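Cell division control protein 45 cdc45 putative (Entamoeba histolytica, PDB 6CC2) probably serves DNA replication as a Cdc45-type subunit of the replicative helicase, and may undergo a conformational switch that regulates the process. Local coordinates at residues A[299-304]-A[315-320]. Numbering follows the deposited sequence.
With EDO (1,2-ethanediol), chain L.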
loop_
_atom_site.group_PDB
_atom_site.type_symbol
_atom_site.label_atom_id
_atom_site.label_comp_id
_atom_site.label_asym_id
_atom_site.label_seq_id
_atom_site.Cartn_x
_atom_site.Cartn_y
_atom_site.Cartn_z
HETATM N N MSE A 299 8.996 -2.093 31.598
HETATM C CA MSE A 299 7.544 -2.001 31.694
HETATM C C MSE A 299 6.998 -2.878 32.818
HETATM O O MSE A 299 5.814 -2.800 33.163
HETATM C CB MSE A 299 6.896 -2.396 30.366
HETATM C CG MSE A 299 7.250 -1.468 29.244
HETATM SE SE MSE A 299 6.201 -1.865 27.645
HETATM C CE MSE A 299 6.811 -3.631 27.321
ATOM N N GLY A 300 7.872 -3.703 33.390
ATOM C CA GLY A 300 7.463 -4.644 34.412
ATOM C C GLY A 300 6.711 -5.837 33.888
ATOM O O GLY A 300 5.933 -6.449 34.631
ATOM N N ILE A 301 6.917 -6.194 32.627
ATOM C CA ILE A 301 6.229 -7.317 32.001
ATOM C C ILE A 301 7.235 -8.441 31.782
ATOM O O ILE A 301 8.222 -8.246 31.060
ATOM C CB ILE A 301 5.580 -6.902 30.675
ATOM C CG1 ILE A 301 4.576 -5.768 30.910
ATOM C CG2 ILE A 301 4.910 -8.094 30.005
ATOM C CD1 ILE A 301 4.052 -5.135 29.633
ATOM N N PRO A 302 7.022 -9.625 32.345
ATOM C CA PRO A 302 7.941 -10.737 32.065
ATOM C C PRO A 302 7.845 -11.189 30.611
ATOM O O PRO A 302 6.822 -11.032 29.944
ATOM C CB PRO A 302 7.487 -11.841 33.034
ATOM C CG PRO A 302 6.067 -11.521 33.346
ATOM C CD PRO A 302 5.941 -10.008 33.273
ATOM N N LEU A 303 8.940 -11.771 30.119
ATOM C CA LEU A 303 8.935 -12.249 28.737
ATOM C C LEU A 303 7.890 -13.341 28.521
ATOM O O LEU A 303 7.344 -13.468 27.419
ATOM C CB LEU A 303 10.320 -12.757 28.356
ATOM C CG LEU A 303 11.402 -11.700 28.163
ATOM C CD1 LEU A 303 12.682 -12.375 27.666
ATOM C CD2 LEU A 303 10.987 -10.612 27.185
ATOM N N SER A 304 7.587 -14.126 29.548
ATOM C CA SER A 304 6.564 -15.160 29.411
ATOM C C SER A 304 5.197 -14.556 29.115
ATOM O O SER A 304 4.356 -15.205 28.485
ATOM C CB SER A 304 6.497 -16.004 30.683
ATOM O OG SER A 304 6.087 -15.208 31.776
ATOM N N LEU A 315 -4.983 -8.973 31.354
ATOM C CA LEU A 315 -5.361 -7.564 31.265
ATOM C C LEU A 315 -4.473 -6.702 32.150
ATOM O O LEU A 315 -4.179 -5.553 31.795
ATOM C CB LEU A 315 -6.818 -7.390 31.641
ATOM C CG LEU A 315 -7.417 -5.997 31.446
ATOM C CD1 LEU A 315 -7.110 -5.448 30.067
ATOM C CD2 LEU A 315 -8.917 -6.022 31.657
ATOM N N GLU A 316 -4.010 -7.245 33.277
ATOM C CA GLU A 316 -3.083 -6.502 34.125
ATOM C C GLU A 316 -1.815 -6.149 33.365
ATOM O O GLU A 316 -1.264 -5.054 33.534
ATOM C CB GLU A 316 -2.734 -7.310 35.380
ATOM C CG GLU A 316 -3.815 -7.371 36.422
ATOM C CD GLU A 316 -4.832 -8.475 36.195
ATOM O OE1 GLU A 316 -4.808 -9.102 35.118
ATOM O OE2 GLU A 316 -5.652 -8.707 37.089
HETATM N N MSE A 317 -1.336 -7.050 32.510
HETATM C CA MSE A 317 -0.128 -6.783 31.759
HETATM C C MSE A 317 -0.444 -5.785 30.636
HETATM O O MSE A 317 0.371 -4.939 30.314
HETATM C CB MSE A 317 0.465 -8.059 31.170
HETATM C CG MSE A 317 1.027 -9.018 32.203
HETATM SE SE MSE A 317 2.420 -8.250 33.361
HETATM C CE MSE A 317 1.291 -7.824 34.912
ATOM N N LYS A 318 -1.650 -5.889 30.072
ATOM C CA LYS A 318 -2.043 -4.945 29.031
ATOM C C LYS A 318 -2.119 -3.526 29.590
ATOM O O LYS A 318 -1.716 -2.566 28.917
ATOM C CB LYS A 318 -3.386 -5.354 28.431
ATOM C CG LYS A 318 -3.308 -6.570 27.523
ATOM C CD LYS A 318 -4.678 -6.952 27.001
ATOM C CE LYS A 318 -4.583 -8.078 25.979
ATOM N NZ LYS A 318 -5.408 -9.253 26.355
ATOM N N ASN A 319 -2.636 -3.384 30.808
ATOM C CA ASN A 319 -2.740 -2.070 31.447
ATOM C C ASN A 319 -1.352 -1.486 31.697
ATOM O O ASN A 319 -1.123 -0.292 31.466
ATOM C CB ASN A 319 -3.517 -2.161 32.757
ATOM C CG ASN A 319 -4.998 -2.490 32.559
ATOM O OD1 ASN A 319 -5.565 -2.257 31.500
ATOM N ND2 ASN A 319 -5.619 -3.035 33.587
ATOM N N LYS A 320 -0.407 -2.320 32.145
ATOM C CA LYS A 320 0.968 -1.859 32.340
ATOM C C LYS A 320 1.580 -1.393 31.030
ATOM O O LYS A 320 2.233 -0.343 30.969
ATOM C CB LYS A 320 1.837 -2.970 32.948
ATOM C CG LYS A 320 1.736 -3.107 34.451
ATOM C CD LYS A 320 2.553 -4.316 34.952
ATOM C CE LYS A 320 3.418 -3.962 36.152
ATOM N NZ LYS A 320 3.642 -5.136 37.014
HETATM C C1 EDO L . -8.292 -9.092 28.110
HETATM O O1 EDO L . -6.960 -9.623 28.166
HETATM C C2 EDO L . -8.705 -8.819 26.667
HETATM O O2 EDO L . -8.603 -10.020 25.886
#
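The selenium of Met317 rests against Ile301 and Pro302, where the chain leaves one helix and is about to start the next. Atom SE of Met317, a selenomethionine, lies 3.9 Å from CD of Pro302, whose ring lies across the methionine chain, nearly perpendicular to it. The same SE is 4.1 Å from CG1 of Ile301, the two side chains running alongside each other in opposing senses. A bend at chi2 (-57°) brings the selenium round to both residues; chi3 (98°) sets only where CE goes. Ile301 is extended at chi2 (170°), which carries CD1 past the selenium to 3.7 Å from the carbonyl O of Met317; its other neighbours include Leu267 and Phe321. One turn on, Lys320 lays its aliphatic chain alongside the backbone of Met299 and Gly300, CD 4.0 Å from O of each. Its NZ stops 3.6 Å from Gly300 O, and no hydrogen bond joins the two segments. Elsewhere on the helix, Lys318 NZ bonds Met313 O. The link between two helices thus packs on the start of a third: a Schellman motif at Gly300 ends helix 288-298, Pro302 stands at the N-cap position of helix 303-306, and the first turns of helix 315-331 pack against the residues between them.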